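Local coordinates for protein peptidoglycan glycosyltransferase (PDB 4MNR) that belongs to the penicillin-binding proteins and carries a C-terminal domain of the beta-lactamase-like superfamily, with an antiparallel sheet packed among helices, at residues S179-P183 against P317-V321; F264-I270 against E323-V327; L125-A131 against I429-E435; L280-D286 against R311-P317; M145-Y151 against T171-A177. All coordinates share one frame; numbering follows the deposited sequence. Where two conformers were deposited one is given.

Contact 1. Residues S179-P183 against P317-V321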
# COMPACT_ATOMS: atom_id res chain seq x y z
N SER A 179 6.05 6.97 -2.66
CA SER A 179 7.25 6.67 -1.87
C SER A 179 7.54 5.17 -1.77
O SER A 179 6.64 4.38 -1.50
CB SER A 179 7.08 7.24 -0.46
OG SER A 179 6.98 8.65 -0.49
N LEU A 180 8.81 4.77 -1.94
CA LEU A 180 9.19 3.37 -1.74
C LEU A 180 9.57 3.08 -0.30
O LEU A 180 10.33 3.84 0.32
CB LEU A 180 10.37 2.97 -2.63
CG LEU A 180 10.08 2.91 -4.12
CD1 LEU A 180 11.37 2.57 -4.88
CD2 LEU A 180 8.99 1.89 -4.41
N TYR A 181 9.10 1.96 0.22
CA TYR A 181 9.42 1.52 1.57
C TYR A 181 9.94 0.08 1.54
O TYR A 181 9.58 -0.69 0.65
CB TYR A 181 8.16 1.50 2.43
CG TYR A 181 7.58 2.84 2.85
CD1 TYR A 181 8.03 3.46 4.01
CD2 TYR A 181 6.59 3.46 2.12
CE1 TYR A 181 7.51 4.67 4.42
CE2 TYR A 181 6.07 4.68 2.52
CZ TYR A 181 6.52 5.27 3.67
OH TYR A 181 6.01 6.48 4.10
N ALA A 182 10.75 -0.29 2.52
CA ALA A 182 10.98 -1.72 2.76
C ALA A 182 9.71 -2.29 3.39
O ALA A 182 9.22 -1.74 4.39
CB ALA A 182 12.14 -1.90 3.71
N PRO A 183 9.18 -3.38 2.83
CA PRO A 183 7.91 -3.89 3.36
C PRO A 183 8.09 -4.76 4.59
O PRO A 183 7.11 -5.06 5.28
CB PRO A 183 7.36 -4.73 2.20
CG PRO A 183 8.60 -5.23 1.49
CD PRO A 183 9.60 -4.07 1.59
N PRO A 317 13.09 -6.44 -1.55
CA PRO A 317 11.98 -5.65 -2.11
C PRO A 317 11.86 -4.23 -1.57
O PRO A 317 12.14 -3.97 -0.39
CB PRO A 317 10.75 -6.45 -1.67
CG PRO A 317 11.20 -7.14 -0.40
CD PRO A 317 12.62 -7.51 -0.64
N GLN A 318 11.47 -3.31 -2.44
CA GLN A 318 11.06 -1.97 -2.03
C GLN A 318 9.72 -1.75 -2.69
O GLN A 318 9.56 -1.98 -3.89
CB GLN A 318 12.03 -0.92 -2.54
CG GLN A 318 13.46 -1.15 -2.10
CD GLN A 318 14.38 -0.06 -2.61
OE1 GLN A 318 15.33 -0.32 -3.35
NE2 GLN A 318 14.11 1.17 -2.20
N ALA A 319 8.75 -1.28 -1.91
CA ALA A 319 7.40 -1.21 -2.45
C ALA A 319 6.71 0.07 -2.03
O ALA A 319 7.01 0.62 -0.96
CB ALA A 319 6.59 -2.40 -1.96
N THR A 320 5.76 0.50 -2.84
CA THR A 320 4.85 1.55 -2.38
C THR A 320 3.76 0.96 -1.51
O THR A 320 3.53 -0.24 -1.53
CB THR A 320 4.20 2.27 -3.57
OG1 THR A 320 3.49 1.32 -4.38
CG2 THR A 320 5.24 2.95 -4.41
N VAL A 321 3.07 1.80 -0.74
CA VAL A 321 1.96 1.30 0.06
C VAL A 321 0.85 0.80 -0.87
O VAL A 321 0.19 -0.21 -0.60
CB VAL A 321 1.45 2.39 1.02
CG1 VAL A 321 0.28 1.85 1.87
CG2 VAL A 321 2.60 2.85 1.91
O HOH W 1 3.95 4.50 -1.20
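L180 lies over the Q318-T320 backbone while its neighbour Y181 is bonded on to A319; L180, A319 and Y181 bury the most surface here. The two chains run antiparallel for one step only, a single hydrogen-bonded bridge. Y181 N donates to A319 O at 2.7 Å; the return bond, A319 N to Y181 O at 2.8 Å, is straight, with an N-H...O angle of 168°. Beside it Q318 CA sits 3.3 Å from Y181 O, a CA-H...O contact.

With CG beside its own backbone N (chi1 -69°), L180 sends CD2 over the peptide unit, 3.8 Å from A319 C. The same methyl meets T320 CG2 at 3.9 Å, so the branched end of leucine lets one methyl cover both the peptide and the threonine. The ring of Y181 turns the other way, and its CE2 meets V321 CG2 obliquely at 4.0 Å while the hydroxyl is hydrogen-bonded to E432. A319 suits the bridge by being small: its methyl turns away, toward M324.

At the far end the rings of P183 and P317 cross at about a right angle, CG to CG 3.7 Å, and the buried P317 O has no polar partner in the model. At the near end a water links S179 O to V321 N, and T320, as N-cap, offers OG1 to E323 N.

The bridge thus ties the loop before helix 188-197 to the start of helix 321-332, with Y181 and V321 resting on V430 of strand 425-431 and W413 of strand 409-418.

Contact 2. Residues F264-I270 against E323-V327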
# COMPACT_ATOMS: atom_id res chain seq x y z
N PHE A 264 3.40 -10.35 -8.74
CA PHE A 264 2.60 -9.47 -7.91
C PHE A 264 2.82 -8.01 -8.26
O PHE A 264 2.26 -7.12 -7.63
CB PHE A 264 2.93 -9.65 -6.43
CG PHE A 264 2.26 -10.83 -5.79
CD1 PHE A 264 1.07 -10.66 -5.08
CD2 PHE A 264 2.82 -12.09 -5.85
CE1 PHE A 264 0.46 -11.73 -4.45
CE2 PHE A 264 2.21 -13.17 -5.23
CZ PHE A 264 1.02 -13.00 -4.54
N GLY A 265 3.66 -7.75 -9.26
CA GLY A 265 3.80 -6.38 -9.73
C GLY A 265 5.13 -5.72 -9.50
O GLY A 265 5.34 -4.59 -9.95
N PHE A 266 6.05 -6.39 -8.82
CA PHE A 266 7.39 -5.83 -8.68
C PHE A 266 8.08 -5.73 -10.04
O PHE A 266 7.91 -6.59 -10.91
CB PHE A 266 8.21 -6.63 -7.65
CG PHE A 266 7.79 -6.39 -6.23
CD1 PHE A 266 6.65 -6.99 -5.72
CD2 PHE A 266 8.52 -5.54 -5.41
CE1 PHE A 266 6.24 -6.76 -4.42
CE2 PHE A 266 8.13 -5.31 -4.09
CZ PHE A 266 6.98 -5.91 -3.59
N ASN A 267 8.86 -4.67 -10.22
CA ASN A 267 9.57 -4.39 -11.48
C ASN A 267 8.66 -4.17 -12.67
O ASN A 267 9.08 -4.34 -13.82
CB ASN A 267 10.60 -5.48 -11.81
CG ASN A 267 11.72 -5.56 -10.79
OD1 ASN A 267 12.04 -4.57 -10.12
ND2 ASN A 267 12.33 -6.72 -10.69
N LYS A 268 7.42 -3.78 -12.40
CA LYS A 268 6.49 -3.38 -13.45
C LYS A 268 6.09 -1.92 -13.24
O LYS A 268 5.85 -1.48 -12.13
CB LYS A 268 5.22 -4.24 -13.41
CG LYS A 268 5.47 -5.74 -13.43
CD LYS A 268 5.96 -6.22 -14.78
CE LYS A 268 6.21 -7.71 -14.76
NZ LYS A 268 5.04 -8.44 -14.17
N GLU A 269 6.03 -1.17 -14.33
CA GLU A 269 5.51 0.18 -14.25
C GLU A 269 3.99 0.07 -14.26
O GLU A 269 3.40 -0.43 -15.20
CB GLU A 269 6.03 1.06 -15.38
CG GLU A 269 7.40 1.67 -15.08
CD GLU A 269 8.10 2.20 -16.32
OE1 GLU A 269 8.70 1.39 -17.06
OE2 GLU A 269 8.05 3.43 -16.55
N ILE A 270 3.38 0.51 -13.17
CA ILE A 270 1.94 0.43 -13.05
C ILE A 270 1.35 1.81 -13.30
O ILE A 270 1.77 2.79 -12.69
CB ILE A 270 1.53 -0.14 -11.69
CG1 ILE A 270 1.81 -1.65 -11.69
CG2 ILE A 270 0.06 0.13 -11.40
CD1 ILE A 270 2.12 -2.23 -10.32
N GLU A 323 1.35 -0.64 -3.76
CA GLU A 323 1.77 -1.97 -4.19
C GLU A 323 1.43 -3.01 -3.12
O GLU A 323 0.95 -4.10 -3.44
CB GLU A 323 3.26 -2.02 -4.50
CG GLU A 323 3.83 -3.44 -4.64
CD GLU A 323 3.26 -4.22 -5.83
OE1 GLU A 323 2.96 -3.62 -6.88
OE2 GLU A 323 3.12 -5.46 -5.70
N MSE A 324 1.67 -2.69 -1.85
CA MSE A 324 1.35 -3.66 -0.80
C MSE A 324 -0.15 -3.89 -0.67
O MSE A 324 -0.59 -4.99 -0.35
CB MSE A 324 2.00 -3.28 0.54
CG MSE A 324 3.51 -3.25 0.48
SE MSE A 324 4.31 -4.83 -0.35
CE MSE A 324 3.59 -6.20 0.83
N ALA A 325 -0.95 -2.87 -0.93
CA ALA A 325 -2.39 -3.06 -0.96
C ALA A 325 -2.76 -3.97 -2.13
O ALA A 325 -3.61 -4.83 -1.98
CB ALA A 325 -3.11 -1.71 -1.06
N MSE A 326 -2.10 -3.79 -3.27
CA MSE A 326 -2.32 -4.67 -4.41
C MSE A 326 -1.95 -6.12 -4.11
O MSE A 326 -2.62 -7.05 -4.56
CB MSE A 326 -1.57 -4.17 -5.65
CG MSE A 326 -2.12 -2.81 -6.12
SE MSE A 326 -0.96 -1.98 -7.44
CE MSE A 326 -0.89 -3.45 -8.65
N VAL A 327 -0.89 -6.32 -3.33
CA VAL A 327 -0.55 -7.67 -2.89
C VAL A 327 -1.71 -8.27 -2.09
O VAL A 327 -2.11 -9.41 -2.30
CB VAL A 327 0.76 -7.69 -2.05
CG1 VAL A 327 0.91 -9.02 -1.35
CG2 VAL A 327 1.95 -7.42 -2.94
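F264 and V327 have their CA atoms 6.2 Å apart, the nearest CA pair, where the chain leaving helix 242-263 swings past the side of helix 321-332. G265 makes that swing possible: its positive phi of 114° suits glycine and closes a Schellman motif, and a type II turn follows from G265 to K268.

E323 is the polar centre of the interface. Its CG stands anti to the backbone N (chi1 167°) and the chain bends at chi2, which carries OE2 to 2.7 Å from F264 O. Two oxygens this close suggest that the buried carboxyl may hold a proton. OE1, also buried, has no polar partner in the model.

Apolar side chains pack beside the acid. The F266 ring reaches OE2 with CE1 at 3.6 Å, ring and carboxylate planes being inclined by 59°, and the selenium of selenomethionine M324 lies at the ring's edge. F264 crosses V327 at about a right angle, CD1 to CG2 4.0 Å. From the other end I270 presents its CD1 methyl tip to tip to CE of M326, a long, flexible selenomethionine, at 3.7 Å.

The arrangement is that of a Schellman-terminated helix whose exit loop docks, through aromatic and aliphatic side chains, on the side of helix 321-332.

Contact 3. Residues L125-A131 against I429-E435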
# COMPACT_ATOMS: atom_id res chain seq x y z
N LEU A 125 -3.48 7.70 11.07
CA LEU A 125 -2.14 8.25 10.88
C LEU A 125 -1.89 9.55 11.64
O LEU A 125 -0.78 10.08 11.59
CB LEU A 125 -1.92 8.56 9.39
CG LEU A 125 -2.05 7.39 8.42
CD1 LEU A 125 -2.01 7.89 6.99
CD2 LEU A 125 -0.94 6.42 8.69
N ALA A 126 -2.91 10.07 12.32
CA ALA A 126 -2.79 11.39 12.93
C ALA A 126 -1.63 11.49 13.92
O ALA A 126 -1.52 10.69 14.84
CB ALA A 126 -4.11 11.78 13.61
N GLY A 127 -0.74 12.46 13.71
CA GLY A 127 0.39 12.65 14.60
C GLY A 127 1.56 11.74 14.28
O GLY A 127 2.58 11.75 14.98
N ARG A 128 1.42 10.96 13.20
CA ARG A 128 2.46 10.02 12.79
C ARG A 128 2.98 10.38 11.41
O ARG A 128 2.46 11.28 10.75
CB ARG A 128 1.88 8.62 12.70
CG ARG A 128 0.99 8.22 13.86
CD ARG A 128 1.74 7.29 14.76
NE ARG A 128 0.96 6.83 15.90
CZ ARG A 128 1.45 6.00 16.81
NH1 ARG A 128 2.69 5.55 16.68
NH2 ARG A 128 0.71 5.61 17.84
N LYS A 129 4.01 9.65 10.99
CA LYS A 129 4.48 9.67 9.62
C LYS A 129 4.13 8.32 9.01
O LYS A 129 4.39 7.26 9.60
CB LYS A 129 5.98 9.86 9.63
CG LYS A 129 6.56 10.43 8.38
CD LYS A 129 7.79 11.26 8.73
CE LYS A 129 7.41 12.35 9.71
NZ LYS A 129 8.52 13.33 9.94
N GLY A 130 3.53 8.33 7.83
CA GLY A 130 3.20 7.07 7.18
C GLY A 130 2.11 7.20 6.15
O GLY A 130 1.85 8.30 5.64
N ALA A 131 1.44 6.09 5.84
CA ALA A 131 0.44 6.11 4.79
C ALA A 131 -0.52 4.96 4.93
O ALA A 131 -0.19 3.93 5.53
CB ALA A 131 1.11 6.05 3.42
N ILE A 429 -1.28 -0.40 5.58
CA ILE A 429 -0.90 0.77 6.35
C ILE A 429 0.54 0.62 6.79
O ILE A 429 0.98 -0.49 7.14
CB ILE A 429 -1.84 0.98 7.57
CG1 ILE A 429 -1.46 2.23 8.37
CG2 ILE A 429 -1.83 -0.22 8.48
CD1 ILE A 429 -2.58 2.66 9.35
N VAL A 430 1.29 1.71 6.73
CA VAL A 430 2.63 1.73 7.32
C VAL A 430 2.71 2.92 8.27
O VAL A 430 2.29 4.03 7.94
CB VAL A 430 3.77 1.78 6.28
CG1 VAL A 430 3.64 3.03 5.39
CG2 VAL A 430 5.14 1.74 7.00
N ILE A 431 3.21 2.66 9.47
CA ILE A 431 3.49 3.73 10.43
C ILE A 431 5.00 3.80 10.61
O ILE A 431 5.61 2.89 11.17
CB ILE A 431 2.88 3.42 11.81
CG1 ILE A 431 1.37 3.18 11.70
CG2 ILE A 431 3.18 4.57 12.78
CD1 ILE A 431 0.59 4.38 11.26
N GLU A 432 5.63 4.88 10.15
CA GLU A 432 7.08 5.00 10.28
C GLU A 432 7.52 5.15 11.75
O GLU A 432 6.89 5.87 12.53
CB GLU A 432 7.62 6.17 9.46
CG GLU A 432 7.37 6.04 7.96
CD GLU A 432 7.83 7.25 7.18
OE1 GLU A 432 8.89 7.82 7.52
OE2 GLU A 432 7.13 7.63 6.23
N ASP A 433 8.61 4.46 12.10
CA ASP A 433 9.16 4.55 13.46
C ASP A 433 8.10 4.25 14.52
O ASP A 433 8.02 4.94 15.53
CB ASP A 433 9.75 5.94 13.70
CG ASP A 433 10.68 6.37 12.59
OD1 ASP A 433 11.61 5.59 12.28
OD2 ASP A 433 10.47 7.45 12.00
N GLY A 434 7.29 3.23 14.26
CA GLY A 434 6.17 2.93 15.13
C GLY A 434 6.49 1.92 16.21
O GLY A 434 7.41 1.12 16.06
N GLU A 435 5.75 1.97 17.31
CA GLU A 435 5.85 0.97 18.37
C GLU A 435 5.51 -0.38 17.78
O GLU A 435 4.78 -0.45 16.80
CB GLU A 435 4.87 1.30 19.50
CG GLU A 435 5.04 2.69 20.10
CD GLU A 435 4.37 3.80 19.30
OE1 GLU A 435 3.77 3.51 18.23
OE2 GLU A 435 4.43 4.97 19.73
O HOH W 2 4.85 6.50 15.13
O HOH W 3 5.42 7.95 12.89
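R128 and E435 close the outer end of this contact with a salt bridge, NH1 to OE1 2.8 Å. The carboxylate uses its syn lone pair and lies at the guanidinium edge, its plane turned 83° from that of the arginine. The same NH1 also donates to a water that reaches weakly to E432 O.

Further in, the main-chain groups are satisfied in sequence. K129 O accepts from E432 N at 2.7 Å. K129 N instead gives its hydrogen to a second water, which donates to E432 O at 2.6 Å and so bridges the two backbones. A131 and V430 form a hydrogen-bonded pair: A131 N donates to V430 O at 3.1 Å, and V430 N to A131 O at 2.9 Å. Between this pair and the K129 O-E432 N bond lies the non-hydrogen-bonded pair G130-I431, where glycine lets its CA approach V430 O to 3.3 Å; the backbones of G130 and I431 bond instead to the strands on their other sides, at A148 and S412. E432 crosses the K129 chain obliquely, its carboxylate near CG, but its OE2 is held by R175 and Y181.

L125 CD2 meets I431 CD1 at 3.6 Å, and I431 CG2 supports R128 CD, so the aliphatic part of the arginine packs while its charged end faces the acid.

Type II turns flank the pairing at L125-R128 and I431-G434. Strand 425-431 is the middle of the five-stranded antiparallel sheet, and the joining of an early strand to the last one, with helices 115-125 and 438-453 beside them, is characteristic of the beta-lactamase-like fold.

Contact 4. Residues L280-D286 against R311-P317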
# COMPACT_ATOMS: atom_id res chain seq x y z
N LEU A 280 10.45 -2.43 -6.54
CA LEU A 280 11.71 -3.00 -7.03
C LEU A 280 12.10 -4.32 -6.39
O LEU A 280 11.88 -4.54 -5.20
CB LEU A 280 12.85 -2.00 -6.81
CG LEU A 280 12.63 -0.60 -7.39
CD1 LEU A 280 13.75 0.34 -6.98
CD2 LEU A 280 12.56 -0.74 -8.88
N MSE A 281 12.67 -5.20 -7.21
CA MSE A 281 13.30 -6.45 -6.76
C MSE A 281 14.65 -6.58 -7.43
O MSE A 281 14.83 -6.15 -8.57
CB MSE A 281 12.45 -7.67 -7.15
CG MSE A 281 11.38 -8.04 -6.16
SE MSE A 281 12.02 -8.67 -4.43
CE MSE A 281 12.57 -10.51 -4.78
N PRO A 282 15.62 -7.18 -6.74
CA PRO A 282 16.91 -7.40 -7.41
C PRO A 282 16.75 -8.39 -8.56
O PRO A 282 15.76 -9.12 -8.61
CB PRO A 282 17.78 -8.03 -6.32
CG PRO A 282 17.13 -7.66 -5.04
CD PRO A 282 15.65 -7.58 -5.33
N SER A 283 17.73 -8.41 -9.46
CA SER A 283 17.74 -9.41 -10.52
C SER A 283 18.02 -10.77 -9.90
O SER A 283 18.63 -10.87 -8.84
CB SER A 283 18.81 -9.07 -11.56
OG SER A 283 20.12 -9.23 -11.03
N ALA A 284 17.56 -11.83 -10.57
CA ALA A 284 17.87 -13.18 -10.11
C ALA A 284 19.38 -13.39 -10.12
O ALA A 284 19.91 -14.08 -9.26
CB ALA A 284 17.17 -14.21 -10.98
N GLU A 285 20.06 -12.78 -11.09
CA GLU A 285 21.51 -12.87 -11.19
C GLU A 285 22.22 -12.34 -9.95
O GLU A 285 23.13 -12.98 -9.43
CB GLU A 285 22.02 -12.13 -12.44
CG GLU A 285 21.84 -12.90 -13.74
CD GLU A 285 22.36 -12.13 -14.95
OE1 GLU A 285 22.77 -10.96 -14.78
OE2 GLU A 285 22.35 -12.70 -16.07
N ASP A 286 21.79 -11.17 -9.46
CA ASP A 286 22.36 -10.61 -8.23
C ASP A 286 22.03 -11.44 -6.98
O ASP A 286 22.87 -11.62 -6.12
CB ASP A 286 21.95 -9.14 -8.04
CG ASP A 286 22.82 -8.19 -8.86
OD1 ASP A 286 23.99 -8.53 -9.13
OD2 ASP A 286 22.34 -7.09 -9.22
N ARG A 311 27.15 -2.55 -9.15
CA ARG A 311 25.94 -3.33 -8.95
C ARG A 311 24.89 -2.97 -10.01
O ARG A 311 24.59 -1.79 -10.21
CB ARG A 311 25.37 -3.17 -7.55
CG ARG A 311 24.07 -3.96 -7.36
CD ARG A 311 23.57 -3.93 -5.95
NE ARG A 311 22.25 -4.52 -5.88
CZ ARG A 311 21.97 -5.67 -5.28
NH1 ARG A 311 22.93 -6.37 -4.68
NH2 ARG A 311 20.71 -6.11 -5.26
N GLU A 312 24.35 -3.98 -10.68
CA GLU A 312 23.47 -3.77 -11.83
C GLU A 312 22.01 -3.55 -11.46
O GLU A 312 21.31 -2.81 -12.14
CB GLU A 312 23.57 -4.96 -12.79
CG GLU A 312 24.99 -5.31 -13.21
CD GLU A 312 25.05 -6.55 -14.09
OE1 GLU A 312 24.08 -7.34 -14.09
OE2 GLU A 312 26.07 -6.73 -14.80
N SER A 313 21.56 -4.19 -10.39
CA SER A 313 20.13 -4.16 -10.07
C SER A 313 19.87 -3.50 -8.71
O SER A 313 20.79 -3.36 -7.91
CB SER A 313 19.57 -5.58 -10.13
OG SER A 313 19.94 -6.34 -8.99
N PRO A 314 18.63 -3.06 -8.46
CA PRO A 314 18.36 -2.40 -7.18
C PRO A 314 18.32 -3.40 -6.03
O PRO A 314 18.28 -4.60 -6.27
CB PRO A 314 16.97 -1.79 -7.38
CG PRO A 314 16.33 -2.64 -8.40
CD PRO A 314 17.44 -3.04 -9.34
N ALA A 315 18.36 -2.89 -4.80
CA ALA A 315 18.05 -3.69 -3.64
C ALA A 315 16.54 -3.90 -3.61
O ALA A 315 15.78 -3.09 -4.14
CB ALA A 315 18.51 -2.98 -2.36
N GLY A 316 16.09 -4.97 -2.99
CA GLY A 316 14.66 -5.15 -2.87
C GLY A 316 14.37 -6.27 -1.90
O GLY A 316 15.28 -7.00 -1.51
N PRO A 317 13.09 -6.44 -1.55
CA PRO A 317 11.98 -5.65 -2.11
C PRO A 317 11.86 -4.23 -1.57
O PRO A 317 12.14 -3.97 -0.39
CB PRO A 317 10.75 -6.45 -1.67
CG PRO A 317 11.20 -7.14 -0.40
CD PRO A 317 12.62 -7.51 -0.64
O HOH W 4 21.81 -7.69 -12.57
O HOH W 5 25.62 -6.64 -10.18
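P282 and G316 pack tightly, P282 CD lying 3.5 Å from G316 N; with no side chain, G316 lets the chain carrying M281 and P282 press directly on its backbone. Next to it P317 CA makes a CA-H...O contact with L280 O at 3.3 Å. L280 and P314 cross at about a right angle, CD1 to CB 3.9 Å, while the selenium of M281 lies alongside P317, pointing the same way. The rigid rings of P282 and P314 and the pliant M281 chain can pack here without needing polar partners.

Toward the start of helix 284-289 polar groups take over. S313 OG joins the two segments, accepting one bond and donating another: placed between the backbone N and the carbonyl carbon (chi1 76°), it receives S283 N at 3.1 Å, nearly straight at 171°. The same hydroxyl donates to D286 OD2 at 2.5 Å, on the anti lone pair. S283 in turn caps the helix, its OG accepting from D286 N. R311 stretches back to give NE to S313 O at 2.8 Å and NH2 to P314 O, and NH2 also has a salt bridge to E293.

The outer side is looser and watery. One water joins S283 OG to E312 OE1, and another joins D286 OD1 to E312 N. E285 and E312 stand there as like charges, OE1 to OE1 3.9 Å, in exposed positions.

D286 OD2 lies over the face of the R311 guanidinium, where no N-H points at it. The attraction there is one of charge alone, and together with the nearby helix N-terminus it would tend to favour an ionised aspartate.

Contact 5. Residues M145-Y151 against T171-A177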
# COMPACT_ATOMS: atom_id res chain seq x y z
N MSE A 145 -7.01 6.90 0.55
CA MSE A 145 -5.59 7.02 0.26
C MSE A 145 -5.11 8.21 1.05
O MSE A 145 -5.46 9.35 0.74
CB MSE A 145 -5.35 7.18 -1.25
CG MSE A 145 -3.90 7.34 -1.62
SE MSE A 145 -3.65 7.20 -3.56
CE MSE A 145 -3.26 5.31 -3.63
N ALA A 146 -4.36 7.95 2.12
CA ALA A 146 -3.92 8.99 3.07
C ALA A 146 -2.42 8.97 3.32
O ALA A 146 -1.80 7.91 3.39
CB ALA A 146 -4.63 8.85 4.41
N SER A 147 -1.84 10.16 3.44
CA SER A 147 -0.44 10.29 3.83
C SER A 147 -0.37 11.21 5.05
O SER A 147 -1.22 12.08 5.22
CB SER A 147 0.39 10.89 2.69
OG SER A 147 0.24 10.13 1.51
N ALA A 148 0.64 11.01 5.89
CA ALA A 148 0.87 11.85 7.05
C ALA A 148 2.38 12.07 7.19
O ALA A 148 3.15 11.16 6.95
CB ALA A 148 0.31 11.19 8.30
N PRO A 149 2.80 13.29 7.59
CA PRO A 149 1.99 14.45 7.97
C PRO A 149 1.23 15.04 6.81
O PRO A 149 1.55 14.81 5.64
CB PRO A 149 3.04 15.46 8.47
CG PRO A 149 4.24 14.66 8.77
CD PRO A 149 4.23 13.54 7.79
N THR A 150 0.18 15.78 7.15
CA THR A 150 -0.66 16.34 6.12
C THR A 150 -0.91 17.82 6.38
O THR A 150 -0.26 18.44 7.24
CB THR A 150 -1.98 15.53 5.99
OG1 THR A 150 -2.67 15.93 4.80
CG2 THR A 150 -2.86 15.71 7.22
N TYR A 151 -1.83 18.39 5.61
CA TYR A 151 -2.08 19.82 5.62
C TYR A 151 -3.46 20.09 5.06
O TYR A 151 -4.06 19.24 4.39
CB TYR A 151 -1.03 20.56 4.76
CG TYR A 151 -1.03 20.12 3.30
CD1 TYR A 151 -0.43 18.94 2.91
CD2 TYR A 151 -1.60 20.92 2.32
CE1 TYR A 151 -0.42 18.54 1.59
CE2 TYR A 151 -1.60 20.53 0.99
CZ TYR A 151 -1.00 19.34 0.63
OH TYR A 151 -0.99 18.95 -0.69
N THR A 171 5.99 17.30 4.71
CA THR A 171 4.53 17.33 4.70
C THR A 171 3.93 17.12 3.29
O THR A 171 2.90 16.48 3.13
CB THR A 171 4.02 18.67 5.26
OG1 THR A 171 4.42 18.81 6.63
CG2 THR A 171 2.52 18.77 5.19
N LEU A 172 4.61 17.66 2.28
CA LEU A 172 4.10 17.59 0.92
C LEU A 172 4.33 16.25 0.23
O LEU A 172 3.83 16.02 -0.87
CB LEU A 172 4.69 18.72 0.07
CG LEU A 172 4.07 20.11 0.29
CD1 LEU A 172 4.89 21.17 -0.43
CD2 LEU A 172 2.62 20.14 -0.17
N VAL A 173 5.08 15.37 0.88
CA VAL A 173 5.43 14.09 0.28
C VAL A 173 4.21 13.17 0.21
O VAL A 173 3.52 12.97 1.21
CB VAL A 173 6.58 13.39 1.03
CG1 VAL A 173 6.83 12.00 0.46
CG2 VAL A 173 7.85 14.24 0.97
N ASP A 174 3.95 12.63 -0.97
CA ASP A 174 2.91 11.61 -1.14
C ASP A 174 3.48 10.27 -0.68
O ASP A 174 4.26 9.64 -1.39
CB ASP A 174 2.48 11.53 -2.62
CG ASP A 174 1.37 10.51 -2.87
OD1 ASP A 174 1.24 9.52 -2.12
OD2 ASP A 174 0.63 10.69 -3.86
N ARG A 175 3.10 9.84 0.51
CA ARG A 175 3.63 8.60 1.03
C ARG A 175 2.85 7.37 0.63
O ARG A 175 3.36 6.26 0.72
CB ARG A 175 3.72 8.65 2.56
CG ARG A 175 4.85 9.55 3.05
CD ARG A 175 4.85 9.63 4.58
NE ARG A 175 6.14 10.11 5.08
CZ ARG A 175 6.50 11.39 5.13
NH1 ARG A 175 5.66 12.34 4.74
NH2 ARG A 175 7.70 11.71 5.57
N ALA A 176 1.60 7.56 0.22
CA ALA A 176 0.73 6.42 -0.10
C ALA A 176 0.98 5.81 -1.47
O ALA A 176 0.88 4.58 -1.64
CB ALA A 176 -0.75 6.82 0.04
N ALA A 177 1.26 6.66 -2.45
CA ALA A 177 1.50 6.21 -3.81
C ALA A 177 2.92 6.52 -4.24
O ALA A 177 3.48 5.82 -5.08
CB ALA A 177 0.52 6.85 -4.76
O HOH W 6 3.00 13.01 3.92
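T171 lays its methyl CG2 obliquely against the ring of Y151, 3.7 Å from CD1, and L172 CD2 continues the cover, crossing the tyrosine at about a right angle 3.8 Å from CZ. The tyrosine ring comes there because CG stands between the backbone N and the carbonyl carbon (chi1 60°). Threonine serves both sides: the methyl packs here, while OG1 is hydrogen-bonded to D169.

S147, in one of its two conformers, holds two successive loop N-H groups: OG accepts from A176 N at 3.2 Å and, weakly, from R175 N at 3.0 Å. P149, preceded by a cis peptide bond, puts CD over one face of the R175 guanidinium, 3.6 Å from NH1, and R175 CD rests 3.3 Å from A148 O. A water in the guanidinium plane accepts from NH1 and donates to the carbonyls of P149 and V173. NE makes a salt bridge to E432, and NH2 a hydrogen bond to S170 OG.

At the other end A176 sets CB against M145 CG at 3.6 Å, a small residue beside a long selenomethionine. D174 shapes the loop as an Asx motif, OD1 accepting from A177 N at 2.9 Å.

The loop covers one face of the outermost strand 142-148, and helix 115-125 covers the other, where A146 and A148 point. M145 touches V62 and S147 touches H61 of helix 60-63, and Y151, T171 and L172 gather round V159 of helix 156-165.

How the contacts relate
Contact 1 is the hub of the five, touching all the others, with contact 2 closest at about 10 Å between centres. Along the chain, contact 3 spans the longest loop, from before strand 130-135 to the end of strand 425-431, and encloses the rest; contact 5 closes before contact 1 opens, contacts 1 and 2 interlock, and contact 4 lies within both. Contacts 3 and 5, about 11 Å apart between centres, share the five-stranded sheet, meeting through the R175-E432 salt bridge. Contact 4 is farthest out, its centre about 27 Å from those of contacts 3 and 5. Contacts 1 and 2 reach strand 409-418, and contact 4 extends the network to helices 242-263 and 291-298.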